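Local coordinates for bumblebee peptidoglycan recognition protein SA (Bombus, PDB 5XZ4), which binds bacterial peptidoglycan, preferring the Dap-type over the Lys-type, and probably acts as a recognition protein of insect innate immunity, at residues A[58-62]-A[63-67]; A[45-48]-A[49-53]; A[158-161]-A[162-166]; A[126-129]-A[130-134]; A[9-12]-A[13-17]. All blocks are in the same frame, centred on the assembly; numbering follows the deposited sequence.

Interaction 1 of 5, residues A[58-62]-A[63-67]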
loop_
_atom_site.group_PDB
_atom_site.type_symbol
_atom_site.label_atom_id
_atom_site.label_comp_id
_atom_site.label_asym_id
_atom_site.label_seq_id
_atom_site.Cartn_x
_atom_site.Cartn_y
_atom_site.Cartn_z
ATOM N N ARG A 58 -6.158 -7.780 7.735
ATOM C CA ARG A 58 -5.223 -8.090 8.818
ATOM C C ARG A 58 -5.527 -9.476 9.448
ATOM O O ARG A 58 -4.626 -10.293 9.671
ATOM C CB ARG A 58 -5.266 -7.017 9.927
ATOM C CG ARG A 58 -4.295 -7.269 11.070
ATOM C CD ARG A 58 -4.875 -6.830 12.411
ATOM N NE ARG A 58 -6.151 -7.479 12.762
ATOM C CZ ARG A 58 -6.287 -8.737 13.183
ATOM N NH1 ARG A 58 -7.522 -9.182 13.493
ATOM N NH2 ARG A 58 -5.238 -9.548 13.331
ATOM N N SER A 59 -6.806 -9.710 9.777
ATOM C CA SER A 59 -7.219 -10.972 10.398
ATOM C C SER A 59 -6.804 -12.160 9.494
ATOM O O SER A 59 -6.249 -13.155 9.990
ATOM C CB SER A 59 -8.726 -10.928 10.584
ATOM O OG SER A 59 -9.197 -12.141 11.173
ATOM N N TYR A 60 -7.076 -12.053 8.194
ATOM C CA TYR A 60 -6.735 -13.132 7.263
ATOM C C TYR A 60 -5.203 -13.345 7.164
ATOM O O TYR A 60 -4.696 -14.464 7.248
ATOM C CB TYR A 60 -7.404 -12.862 5.912
ATOM C CG TYR A 60 -7.186 -13.987 4.916
ATOM C CD1 TYR A 60 -7.846 -15.232 5.048
ATOM C CD2 TYR A 60 -6.302 -13.805 3.839
ATOM C CE1 TYR A 60 -7.596 -16.255 4.140
ATOM C CE2 TYR A 60 -6.085 -14.832 2.925
ATOM C CZ TYR A 60 -6.730 -16.048 3.073
ATOM O OH TYR A 60 -6.501 -17.072 2.176
ATOM N N HIS A 61 -4.485 -12.238 7.060
ATOM C CA HIS A 61 -3.026 -12.332 6.964
ATOM C C HIS A 61 -2.384 -12.943 8.205
ATOM O O HIS A 61 -1.480 -13.783 8.101
ATOM C CB HIS A 61 -2.417 -10.947 6.659
ATOM C CG HIS A 61 -2.649 -10.477 5.256
ATOM N ND1 HIS A 61 -2.095 -9.313 4.745
ATOM C CD2 HIS A 61 -3.326 -11.054 4.228
ATOM C CE1 HIS A 61 -2.471 -9.173 3.489
ATOM N NE2 HIS A 61 -3.213 -10.218 3.142
ATOM N N MET A 62 -2.827 -12.499 9.388
ATOM C CA MET A 62 -2.243 -12.997 10.632
ATOM C C MET A 62 -2.717 -14.414 10.989
ATOM O O MET A 62 -1.905 -15.268 11.335
ATOM C CB MET A 62 -2.491 -12.016 11.776
ATOM C CG MET A 62 -1.712 -10.709 11.552
ATOM S SD MET A 62 -1.893 -9.469 12.863
ATOM C CE MET A 62 -0.997 -10.270 14.175
ATOM N N ASP A 63 -4.018 -14.674 10.880
ATOM C CA ASP A 63 -4.561 -15.980 11.324
ATOM C C ASP A 63 -4.433 -17.070 10.272
ATOM O O ASP A 63 -4.158 -18.217 10.616
ATOM C CB ASP A 63 -6.010 -15.833 11.736
ATOM C CG ASP A 63 -6.194 -15.012 12.983
ATOM O OD1 ASP A 63 -5.187 -14.556 13.583
ATOM O OD2 ASP A 63 -7.371 -14.835 13.315
ATOM N N SER A 64 -4.707 -16.727 9.016
ATOM C CA SER A 64 -4.677 -17.752 7.942
ATOM C C SER A 64 -3.316 -17.858 7.299
ATOM O O SER A 64 -2.814 -18.974 7.136
ATOM C CB SER A 64 -5.775 -17.514 6.901
ATOM O OG SER A 64 -7.050 -17.888 7.414
ATOM N N ASN A 65 -2.690 -16.733 6.946
ATOM C CA ASN A 65 -1.337 -16.815 6.371
ATOM C C ASN A 65 -0.226 -16.989 7.397
ATOM O O ASN A 65 0.876 -17.415 7.028
ATOM C CB ASN A 65 -1.029 -15.625 5.462
ATOM C CG ASN A 65 -1.966 -15.507 4.284
ATOM O OD1 ASN A 65 -2.545 -16.495 3.812
ATOM N ND2 ASN A 65 -2.142 -14.305 3.810
ATOM N N GLY A 66 -0.514 -16.686 8.665
ATOM C CA GLY A 66 0.467 -16.794 9.741
ATOM C C GLY A 66 1.500 -15.674 9.785
ATOM O O GLY A 66 2.577 -15.845 10.379
ATOM N N TRP A 67 1.174 -14.532 9.172
ATOM C CA TRP A 67 2.120 -13.408 9.089
ATOM C C TRP A 67 2.142 -12.572 10.366
ATOM O O TRP A 67 1.208 -12.621 11.192
ATOM C CB TRP A 67 1.775 -12.550 7.881
ATOM C CG TRP A 67 1.944 -13.245 6.540
ATOM C CD1 TRP A 67 2.581 -14.443 6.281
ATOM C CD2 TRP A 67 1.480 -12.762 5.271
ATOM N NE1 TRP A 67 2.520 -14.734 4.930
ATOM C CE2 TRP A 67 1.860 -13.713 4.290
ATOM C CE3 TRP A 67 0.782 -11.616 4.868
ATOM C CZ2 TRP A 67 1.570 -13.534 2.927
ATOM C CZ3 TRP A 67 0.451 -11.469 3.526
ATOM C CH2 TRP A 67 0.872 -12.416 2.568
HETATM O O HOH W 1 -5.686 -12.093 14.537
HETATM O O HOH W 2 -9.073 -15.079 11.275
HETATM O O HOH W 3 -3.936 -16.855 1.333
HETATM O O HOH W 4 0.345 -14.453 13.026
#

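Interaction 2 of 5, residues A[45-48]-A[49-53]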
loop_
_atom_site.group_PDB
_atom_site.type_symbol
_atom_site.label_atom_id
_atom_site.label_comp_id
_atom_site.label_asym_id
_atom_site.label_seq_id
_atom_site.Cartn_x
_atom_site.Cartn_y
_atom_site.Cartn_z
ATOM N N ASN A 45 -16.267 2.777 0.931
ATOM C CA ASN A 45 -16.577 4.180 0.579
ATOM C C ASN A 45 -16.758 5.138 1.761
ATOM O O ASN A 45 -17.031 6.323 1.565
ATOM C CB ASN A 45 -17.747 4.222 -0.416
ATOM C CG ASN A 45 -17.341 3.702 -1.793
ATOM O OD1 ASN A 45 -16.675 4.400 -2.557
ATOM N ND2 ASN A 45 -17.718 2.463 -2.101
ATOM N N THR A 46 -16.599 4.631 2.983
ATOM C CA THR A 46 -16.709 5.455 4.204
ATOM C C THR A 46 -15.615 4.975 5.158
ATOM O O THR A 46 -15.128 3.840 5.052
ATOM C CB THR A 46 -18.071 5.308 4.942
ATOM O OG1 THR A 46 -18.181 3.970 5.443
ATOM C CG2 THR A 46 -19.267 5.642 4.035
ATOM N N ARG A 47 -15.308 5.795 6.149
ATOM C CA ARG A 47 -14.308 5.448 7.128
ATOM C C ARG A 47 -14.677 4.145 7.869
ATOM O O ARG A 47 -13.838 3.265 8.027
ATOM C CB ARG A 47 -14.119 6.621 8.077
ATOM C CG ARG A 47 -12.910 6.526 8.958
ATOM C CD ARG A 47 -12.667 7.905 9.558
ATOM N NE ARG A 47 -11.680 7.780 10.601
ATOM C CZ ARG A 47 -10.532 8.435 10.646
ATOM N NH1 ARG A 47 -10.184 9.310 9.691
ATOM N NH2 ARG A 47 -9.727 8.187 11.654
ATOM N N SER A 48 -15.928 4.006 8.289
ATOM C CA SER A 48 -16.352 2.772 8.949
ATOM C C SER A 48 -16.166 1.509 8.064
ATOM O O SER A 48 -15.665 0.474 8.531
ATOM C CB SER A 48 -17.786 2.918 9.451
ATOM O OG SER A 48 -18.111 1.804 10.239
ATOM N N GLU A 49 -16.507 1.626 6.781
ATOM C CA GLU A 49 -16.354 0.519 5.827
ATOM C C GLU A 49 -14.873 0.182 5.612
ATOM O O GLU A 49 -14.497 -0.991 5.527
ATOM C CB GLU A 49 -16.965 0.877 4.480
ATOM C CG GLU A 49 -18.140 0.033 4.029
ATOM C CD GLU A 49 -18.934 0.753 2.951
ATOM O OE1 GLU A 49 -18.357 1.032 1.892
ATOM O OE2 GLU A 49 -20.135 1.048 3.161
ATOM N N CYS A 50 -14.040 1.211 5.450
ATOM C CA CYS A 50 -12.623 0.974 5.182
ATOM C C CYS A 50 -11.886 0.425 6.400
ATOM O O CYS A 50 -11.028 -0.458 6.264
ATOM C CB CYS A 50 -11.999 2.247 4.664
ATOM S SG CYS A 50 -12.610 2.746 3.017
ATOM N N ILE A 51 -12.272 0.868 7.603
ATOM C CA ILE A 51 -11.743 0.276 8.827
ATOM C C ILE A 51 -12.047 -1.230 8.849
ATOM O O ILE A 51 -11.176 -2.033 9.179
ATOM C CB ILE A 51 -12.313 0.987 10.107
ATOM C CG1 ILE A 51 -11.658 2.382 10.247
ATOM C CG2 ILE A 51 -12.154 0.117 11.372
ATOM C CD1 ILE A 51 -12.310 3.273 11.295
ATOM N N ALA A 52 -13.296 -1.586 8.523
ATOM C CA ALA A 52 -13.681 -3.004 8.516
ATOM C C ALA A 52 -12.869 -3.810 7.511
ATOM O O ALA A 52 -12.451 -4.946 7.794
ATOM C CB ALA A 52 -15.171 -3.160 8.240
ATOM N N GLN A 53 -12.643 -3.239 6.323
ATOM C CA GLN A 53 -11.833 -3.959 5.346
ATOM C C GLN A 53 -10.418 -4.171 5.833
ATOM O O GLN A 53 -9.863 -5.261 5.685
ATOM C CB GLN A 53 -11.816 -3.270 3.979
ATOM C CG GLN A 53 -12.982 -3.576 3.075
ATOM C CD GLN A 53 -12.943 -5.001 2.527
ATOM O OE1 GLN A 53 -12.028 -5.784 2.799
ATOM N NE2 GLN A 53 -13.904 -5.313 1.731
HETATM O O HOH W 5 -19.190 0.662 -0.619
#

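Interaction 3 of 5, residues A[158-161]-A[162-166]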
loop_
_atom_site.group_PDB
_atom_site.type_symbol
_atom_site.label_atom_id
_atom_site.label_comp_id
_atom_site.label_asym_id
_atom_site.label_seq_id
_atom_site.Cartn_x
_atom_site.Cartn_y
_atom_site.Cartn_z
ATOM N N LYS A 158 -6.238 -1.962 -14.962
ATOM C CA LYS A 158 -6.698 -0.590 -15.033
ATOM C C LYS A 158 -5.894 0.355 -14.122
ATOM O O LYS A 158 -5.485 1.425 -14.563
ATOM C CB LYS A 158 -8.201 -0.494 -14.766
ATOM C CG LYS A 158 -8.809 0.835 -15.149
ATOM C CD LYS A 158 -9.118 0.943 -16.637
ATOM C CE LYS A 158 -9.752 2.287 -16.960
ATOM N NZ LYS A 158 -9.704 2.554 -18.418
ATOM N N LEU A 159 -5.660 -0.064 -12.869
ATOM C CA LEU A 159 -4.849 0.715 -11.940
ATOM C C LEU A 159 -3.402 0.797 -12.434
ATOM O O LEU A 159 -2.766 1.841 -12.291
ATOM C CB LEU A 159 -4.931 0.156 -10.521
ATOM C CG LEU A 159 -4.114 0.851 -9.432
ATOM C CD1 LEU A 159 -4.269 2.365 -9.353
ATOM C CD2 LEU A 159 -4.529 0.226 -8.116
ATOM N N GLN A 160 -2.896 -0.289 -13.012
ATOM C CA GLN A 160 -1.561 -0.275 -13.622
ATOM C C GLN A 160 -1.426 0.836 -14.676
ATOM O O GLN A 160 -0.423 1.556 -14.696
ATOM C CB GLN A 160 -1.206 -1.648 -14.186
ATOM C CG GLN A 160 0.176 -1.714 -14.843
ATOM C CD GLN A 160 1.322 -1.675 -13.841
ATOM O OE1 GLN A 160 1.129 -1.884 -12.651
ATOM N NE2 GLN A 160 2.528 -1.422 -14.322
ATOM N N LYS A 161 -2.438 0.987 -15.532
ATOM C CA LYS A 161 -2.470 2.091 -16.505
ATOM C C LYS A 161 -2.507 3.456 -15.801
ATOM O O LYS A 161 -1.788 4.380 -16.189
ATOM C CB LYS A 161 -3.650 1.933 -17.487
ATOM C CG LYS A 161 -3.476 0.785 -18.473
ATOM C CD LYS A 161 -4.617 0.662 -19.479
ATOM C CE LYS A 161 -4.350 -0.434 -20.511
ATOM N NZ LYS A 161 -4.425 -1.815 -19.943
ATOM N N GLN A 162 -3.308 3.582 -14.737
ATOM C CA GLN A 162 -3.469 4.857 -14.050
ATOM C C GLN A 162 -2.163 5.379 -13.410
ATOM O O GLN A 162 -1.876 6.568 -13.458
ATOM C CB GLN A 162 -4.589 4.762 -12.993
ATOM C CG GLN A 162 -5.992 4.566 -13.582
ATOM C CD GLN A 162 -7.036 4.310 -12.494
ATOM O OE1 GLN A 162 -7.109 3.221 -11.930
ATOM N NE2 GLN A 162 -7.845 5.310 -12.219
ATOM N N ILE A 163 -1.371 4.499 -12.800
ATOM C CA ILE A 163 -0.133 4.942 -12.150
ATOM C C ILE A 163 0.951 5.429 -13.131
ATOM O O ILE A 163 1.862 6.150 -12.713
ATOM C CB ILE A 163 0.451 3.911 -11.149
ATOM C CG1 ILE A 163 0.944 2.647 -11.858
ATOM C CG2 ILE A 163 -0.560 3.589 -10.052
ATOM C CD1 ILE A 163 1.640 1.660 -10.939
ATOM N N LYS A 164 0.838 5.072 -14.416
ATOM C CA LYS A 164 1.762 5.570 -15.451
ATOM C C LYS A 164 1.694 7.103 -15.641
ATOM O O LYS A 164 2.600 7.691 -16.252
ATOM C CB LYS A 164 1.562 4.826 -16.785
ATOM C CG LYS A 164 1.794 3.327 -16.670
ATOM C CD LYS A 164 1.612 2.610 -17.995
ATOM C CE LYS A 164 1.865 1.126 -17.799
ATOM N NZ LYS A 164 1.861 0.369 -19.076
ATOM N N ASN A 165 0.636 7.740 -15.101
ATOM C CA ASN A 165 0.470 9.192 -15.158
ATOM C C ASN A 165 1.357 9.943 -14.135
ATOM O O ASN A 165 1.441 11.170 -14.158
ATOM C CB ASN A 165 -1.011 9.569 -14.952
ATOM C CG ASN A 165 -1.922 9.051 -16.059
ATOM O OD1 ASN A 165 -1.561 9.056 -17.226
ATOM N ND2 ASN A 165 -3.113 8.618 -15.687
ATOM N N TRP A 166 1.993 9.210 -13.225
ATOM C CA TRP A 166 2.914 9.768 -12.233
ATOM C C TRP A 166 4.333 9.760 -12.789
ATOM O O TRP A 166 4.775 8.753 -13.329
ATOM C CB TRP A 166 2.880 8.905 -10.967
ATOM C CG TRP A 166 1.575 8.885 -10.219
ATOM C CD1 TRP A 166 0.561 9.810 -10.290
ATOM C CD2 TRP A 166 1.182 7.925 -9.242
ATOM N NE1 TRP A 166 -0.462 9.455 -9.415
ATOM C CE2 TRP A 166 -0.093 8.318 -8.748
ATOM C CE3 TRP A 166 1.801 6.785 -8.707
ATOM C CZ2 TRP A 166 -0.764 7.582 -7.778
ATOM C CZ3 TRP A 166 1.134 6.054 -7.763
ATOM C CH2 TRP A 166 -0.128 6.461 -7.290
#

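Interaction 4 of 5, residues A[126-129]-A[130-134]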
loop_
_atom_site.group_PDB
_atom_site.type_symbol
_atom_site.label_atom_id
_atom_site.label_comp_id
_atom_site.label_asym_id
_atom_site.label_seq_id
_atom_site.Cartn_x
_atom_site.Cartn_y
_atom_site.Cartn_z
ATOM N N ALA A 126 -0.298 11.771 -2.919
ATOM C CA ALA A 126 0.026 12.719 -1.830
ATOM C C ALA A 126 0.877 12.021 -0.764
ATOM O O ALA A 126 1.828 12.607 -0.216
ATOM C CB ALA A 126 -1.237 13.331 -1.227
ATOM N N LEU A 127 0.579 10.743 -0.494
ATOM C CA LEU A 127 1.403 9.955 0.415
ATOM C C LEU A 127 2.850 9.799 -0.095
ATOM O O LEU A 127 3.814 9.948 0.667
ATOM C CB LEU A 127 0.767 8.554 0.639
ATOM C CG LEU A 127 1.460 7.622 1.654
ATOM C CD1 LEU A 127 1.387 8.194 3.067
ATOM C CD2 LEU A 127 0.924 6.180 1.578
ATOM N N ILE A 128 3.008 9.518 -1.399
ATOM C CA ILE A 128 4.332 9.398 -2.001
ATOM C C ILE A 128 5.042 10.760 -1.918
ATOM O O ILE A 128 6.205 10.823 -1.516
ATOM C CB ILE A 128 4.236 8.858 -3.447
ATOM C CG1 ILE A 128 3.759 7.395 -3.430
ATOM C CG2 ILE A 128 5.582 8.958 -4.151
ATOM C CD1 ILE A 128 3.227 6.933 -4.754
ATOM N N HIS A 129 4.350 11.852 -2.264
ATOM C CA HIS A 129 4.958 13.188 -2.169
ATOM C C HIS A 129 5.367 13.546 -0.753
ATOM O O HIS A 129 6.444 14.109 -0.573
ATOM C CB HIS A 129 4.032 14.222 -2.774
ATOM C CG HIS A 129 4.100 14.239 -4.265
ATOM N ND1 HIS A 129 3.808 15.361 -5.011
ATOM C CD2 HIS A 129 4.486 13.285 -5.154
ATOM C CE1 HIS A 129 3.948 15.081 -6.295
ATOM N NE2 HIS A 129 4.396 13.845 -6.406
ATOM N N CYS A 130 4.522 13.217 0.228
ATOM C CA CYS A 130 4.796 13.411 1.650
ATOM C C CYS A 130 6.062 12.683 2.041
ATOM O O CYS A 130 6.949 13.269 2.673
ATOM C CB CYS A 130 3.617 12.862 2.470
ATOM S SG CYS A 130 3.877 12.706 4.258
ATOM N N GLY A 131 6.146 11.407 1.657
ATOM C CA GLY A 131 7.278 10.567 2.000
ATOM C C GLY A 131 8.581 11.142 1.466
ATOM O O GLY A 131 9.591 11.149 2.180
ATOM N N LYS A 132 8.548 11.601 0.204
ATOM C CA LYS A 132 9.705 12.294 -0.402
ATOM C C LYS A 132 10.057 13.578 0.358
ATOM O O LYS A 132 11.228 13.784 0.713
ATOM C CB LYS A 132 9.431 12.621 -1.881
ATOM C CG LYS A 132 9.460 11.437 -2.836
ATOM C CD LYS A 132 9.599 11.923 -4.273
ATOM C CE LYS A 132 8.245 12.032 -4.937
ATOM N NZ LYS A 132 8.285 12.906 -6.158
ATOM N N SER A 133 9.057 14.420 0.615
ATOM C CA SER A 133 9.240 15.715 1.291
ATOM C C SER A 133 9.896 15.566 2.658
ATOM O O SER A 133 10.795 16.347 3.023
ATOM C CB SER A 133 7.883 16.387 1.452
ATOM O OG SER A 133 7.482 16.979 0.238
ATOM N N LYS A 134 9.461 14.541 3.386
ATOM C CA LYS A 134 9.928 14.251 4.750
ATOM C C LYS A 134 11.312 13.620 4.739
ATOM O O LYS A 134 12.044 13.728 5.727
ATOM C CB LYS A 134 8.958 13.309 5.470
ATOM C CG LYS A 134 7.737 13.976 6.078
ATOM C CD LYS A 134 6.815 12.920 6.675
ATOM C CE LYS A 134 5.705 13.515 7.537
ATOM N NZ LYS A 134 6.160 14.028 8.862
#

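Interaction 5 of 5, residues A[9-12]-A[13-17]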
loop_
_atom_site.group_PDB
_atom_site.type_symbol
_atom_site.label_atom_id
_atom_site.label_comp_id
_atom_site.label_asym_id
_atom_site.label_seq_id
_atom_site.Cartn_x
_atom_site.Cartn_y
_atom_site.Cartn_z
ATOM N N GLN A 9 -3.451 13.078 6.324
ATOM C CA GLN A 9 -3.575 12.706 7.744
ATOM C C GLN A 9 -3.796 11.195 7.856
ATOM O O GLN A 9 -4.927 10.689 7.704
ATOM C CB GLN A 9 -4.702 13.473 8.437
ATOM C CG GLN A 9 -4.415 14.959 8.589
ATOM C CD GLN A 9 -5.575 15.712 9.201
ATOM O OE1 GLN A 9 -6.711 15.613 8.737
ATOM N NE2 GLN A 9 -5.291 16.481 10.240
ATOM N N ILE A 10 -2.717 10.488 8.158
ATOM C CA ILE A 10 -2.736 9.013 8.127
ATOM C C ILE A 10 -3.518 8.449 9.325
ATOM O O ILE A 10 -3.360 8.926 10.452
ATOM C CB ILE A 10 -1.291 8.447 8.074
ATOM C CG1 ILE A 10 -0.569 8.944 6.787
ATOM C CG2 ILE A 10 -1.286 6.920 8.207
ATOM C CD1 ILE A 10 0.945 8.791 6.785
ATOM N N ILE A 11 -4.338 7.427 9.053
ATOM C CA ILE A 11 -5.068 6.720 10.100
ATOM C C ILE A 11 -4.124 5.656 10.656
ATOM O O ILE A 11 -3.796 4.665 9.961
ATOM C CB ILE A 11 -6.379 6.117 9.567
ATOM C CG1 ILE A 11 -7.276 7.251 9.042
ATOM C CG2 ILE A 11 -7.062 5.297 10.652
ATOM C CD1 ILE A 11 -8.511 6.831 8.283
ATOM N N GLY A 12 -3.662 5.866 11.885
ATOM C CA GLY A 12 -2.700 5.002 12.533
ATOM C C GLY A 12 -3.239 3.594 12.693
ATOM O O GLY A 12 -4.464 3.404 12.810
ATOM N N ARG A 13 -2.339 2.622 12.751
ATOM C CA ARG A 13 -2.749 1.200 12.870
ATOM C C ARG A 13 -3.723 0.956 14.043
ATOM O O ARG A 13 -4.761 0.262 13.879
ATOM C CB ARG A 13 -1.530 0.305 12.964
ATOM C CG ARG A 13 -1.829 -1.187 12.832
ATOM C CD ARG A 13 -0.554 -2.024 13.019
ATOM N NE ARG A 13 -0.852 -3.470 12.924
ATOM C CZ ARG A 13 -1.449 -4.181 13.885
ATOM N NH1 ARG A 13 -1.716 -5.470 13.669
ATOM N NH2 ARG A 13 -1.756 -3.602 15.046
ATOM N N SER A 14 -3.450 1.547 15.203
ATOM C CA SER A 14 -4.281 1.310 16.402
ATOM C C SER A 14 -5.657 1.978 16.289
ATOM O O SER A 14 -6.551 1.718 17.096
ATOM C CB SER A 14 -3.555 1.765 17.666
ATOM O OG SER A 14 -3.367 3.178 17.673
ATOM N N GLU A 15 -5.838 2.837 15.295
ATOM C CA GLU A 15 -7.133 3.464 15.069
ATOM C C GLU A 15 -8.104 2.553 14.315
ATOM O O GLU A 15 -9.316 2.806 14.305
ATOM C CB GLU A 15 -6.982 4.786 14.317
ATOM C CG GLU A 15 -6.005 5.801 14.927
ATOM C CD GLU A 15 -6.014 7.135 14.204
ATOM O OE1 GLU A 15 -4.922 7.617 13.827
ATOM O OE2 GLU A 15 -7.108 7.701 14.008
ATOM N N TRP A 16 -7.582 1.504 13.658
ATOM C CA TRP A 16 -8.450 0.565 12.931
ATOM C C TRP A 16 -8.451 -0.878 13.430
ATOM O O TRP A 16 -9.303 -1.647 13.001
ATOM C CB TRP A 16 -8.250 0.643 11.391
ATOM C CG TRP A 16 -6.870 0.313 10.884
ATOM C CD1 TRP A 16 -5.883 1.215 10.520
ATOM C CD2 TRP A 16 -6.333 -0.994 10.624
ATOM N NE1 TRP A 16 -4.782 0.539 10.056
ATOM C CE2 TRP A 16 -5.014 -0.815 10.116
ATOM C CE3 TRP A 16 -6.833 -2.313 10.757
ATOM C CZ2 TRP A 16 -4.185 -1.894 9.773
ATOM C CZ3 TRP A 16 -6.009 -3.399 10.396
ATOM C CH2 TRP A 16 -4.681 -3.177 9.925
ATOM N N THR A 17 -7.527 -1.226 14.318
ATOM C CA THR A 17 -7.493 -2.572 14.928
ATOM C C THR A 17 -7.042 -2.532 16.370
ATOM O O THR A 17 -6.239 -1.653 16.765
ATOM C CB THR A 17 -6.628 -3.581 14.119
ATOM O OG1 THR A 17 -6.728 -4.888 14.691
ATOM C CG2 THR A 17 -5.157 -3.193 14.126
#

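Interaction 1 of 5, residues A[58-62]-A[63-67]
Trp67 turns the edge of its six-membered ring onto the face of His61, a T-shaped (edge-to-face) pair with centroids 4.7 Å apart and planes at 60°. The touching atom is Trp67 CZ3, which lies over the middle of the imidazole, 3.6 Å from His61 ND1. With CG anti to its carbonyl carbon (chi1 -73°), the His61 ring runs alongside the Asn65 amide and points the same way, Asn65 ND2 being 3.5 Å from His61 CD2. Because His61 ND1 is also hydrogen-bonded to Gly71 N, an alanine here would probably leave that amide without its acceptor and the Trp67 edge without the face it meets. The cluster lies near the C-terminal end of helix 47-64, which as in other peptidoglycan recognition proteins probably borders the ligand groove. The helix widens into a pi-type turn: Tyr60 O takes both Ser64 N at 2.9 Å and Asn65 N at 3.0 Å. Gly66 then adopts positive phi, and Trp67 N returns to His61 O at 3.0 Å with an N-H...O angle of 165°. Water-mediated contacts form a third group. Arg58 NH2 and Asp63 OD1 are 5.0 Å apart and share one water, a second joins Ser59 OG to Asp63 OD2, and a third links Tyr60 OH with Asn65 OD1. Arg58 NH2 also makes a weak bond to Met62 SD.

Interaction 2 of 5, residues A[45-48]-A[49-53]
Thr46 and Glu49 meet at the start of helix 47-64, where Thr46 is the N-cap: its OG1 accepts from Glu49 N at 3.2 Å, with an N-H...O angle of 161°. The torsion explains the reach, since OG1 stands between the backbone N and the carbonyl carbon (chi1 66°), facing the first turn. The two side chains cross obliquely, Glu49 CB passing 3.5 Å from Thr46 OG1. This is not a complete capping box, because the Glu49 carboxylate goes one residue further back. Its OE1 takes Asn45 N at 2.9 Å, and the donor stands well above the carboxylate plane. A water accepting from Asn45 ND2 donates to the same OE1, which thus has two donors, whereas Thr46 N is buried with no partner in the model. Thr46 O receives Cys50 N nearly head-on at 2.9 Å and has Cys50 SG 3.4 Å away; that sulfur is joined by a disulfide to Cys44, covalently tying the first helical turn to the chain just before it. On another side of the helix the extended Arg47 runs past Ile51, touches Tyr83 and makes a long, weak ion pair with Glu15. Here CD1 of Ile51 comes 4.1 Å from Arg47 CG, and Ile51 CG1 lies 3.2 Å from Arg47 O.

Interaction 3 of 5, residues A[158-161]-A[162-166]
Gln162 lies across Leu159 at about a right angle, its OE1 3.9 Å from Leu159 CD1 and its CG 3.3 Å from Lys158 O. The other partner of Leu159 CD1 is Ile163 CG2, at 4.0 Å. That branch is anti to the carbonyl carbon of Ile163, while CG1 stands between backbone N and carbonyl carbon (chi1 67°) and comes 3.3 Å from Gln160 O. Behind these side chains, Ile163 N bonds to Leu159 O at 3.0 Å and Gln162 N to Lys158 O at 3.1 Å. A type I beta turn runs from Ile163 to Trp166, whose ring stacks with His125. Further out, Leu159 and Gln162 pack on Leu121 of helix 118-134, and Ile163 on Ile36 of the sheet. Gln162 NE2 bonds to Ala116 O and Gln160 NE2 to Gln148 OE1. Both amide nitrogens, and Gln162 OE1, are thus satisfied outside the two segments, whereas the buried Gln160 OE1 has no partner in the model, which is likely to carry some energetic cost.

Interaction 4 of 5, residues A[126-129]-A[130-134]
Lys132 and His129 lie side by side, pointing the same way, and share one acceptor, Glu168 OE2, with which Lys132 NZ forms a salt bridge and His129 NE2 a weak hydrogen bond. Lys132 NZ stays 4.0 Å from His129 NE2, so the two meet only in van der Waals fashion. A bend at the third torsion of Lys132 (chi3 -95°) brings the ammonium group back beside the ring, and the carboxylate would probably offset any charge on the imidazole. With an alanine at Lys132, Glu168 would probably lose this salt bridge and the His129 ring the CE and NZ beside it. Backbone bonds show regular alpha-helix throughout, the last turns of helix 118-134: Cys130 N to Ala126 O is 2.8 Å, and Lys132 N to Ile128 O is 3.0 Å with an N-H...O angle of 168°. Cys130 is disulfide-bonded to Cys7, linking the helix to the N-terminal end of the chain. Cys130 CB sits 3.2 Å from Ala126 O. Beyond the polar groups, Lys132 CE passes 4.1 Å from Ile128 CG2, and Ile128 itself packs on Val143 of strand 141-145 and on Trp166.

Interaction 5 of 5, residues A[9-12]-A[13-17]
The approach to the single, loosely formed helical turn 13-16 is tied back by Glu15, which grips both polar backbone atoms of Gly12. Glu15 OE1 accepts Gly12 N at 2.9 Å, the donor standing 56° out of the carboxylate plane, while Glu15 N donates to Gly12 O at 2.9 Å from above the carbonyl plane. Glu15 crosses Ile11 at about a right angle, Ile11 CG2 being 3.7 Å from Glu15 CB. The preceding residues run beside strand 82-84 of the central sheet: Ile11 shares backbone hydrogen bonds with Val82 and Glu84, so the turn is set at the sheet's rim. Trp16, whose CG stands between backbone N and carbonyl carbon (chi1 61°), brings CD1 to 3.5 Å from Gly12 O, and its NE1 bonds to Glu84 O. One face of that indole receives both Arg13 O and Thr17 CG2. The same methyl lies over a face of the Arg13 guanidinium, which is salt-bridged to Asp69 through NH1 and bonded to Val19 O through NH2.

Interactions 1 and 2 mark opposite ends of helix 47-64, their centres about 19 Å apart. Both are surface contacts, interaction 1 bridged by several waters, interaction 2 by one: a threonine cap starts the helix, and a pi-type turn and a positive-phi glycine lie near its C-terminal end. Interaction 5, partly buried, lies against both, with Arg58 CB 3.7 Å from Trp16 CZ3 and Ile51 CG2 3.7 Å from Trp16 O. Interactions 3 and 4, also partly buried, occupy separate helices and meet where Trp166 CZ3 is 3.8 Å from Ile128 CD1; each lies across the chain's centre from interaction 1. Interactions 2 and 4 each hold one cysteine of a disulfide; interaction 3 combines one apolar pair with amides bonded outside its segments.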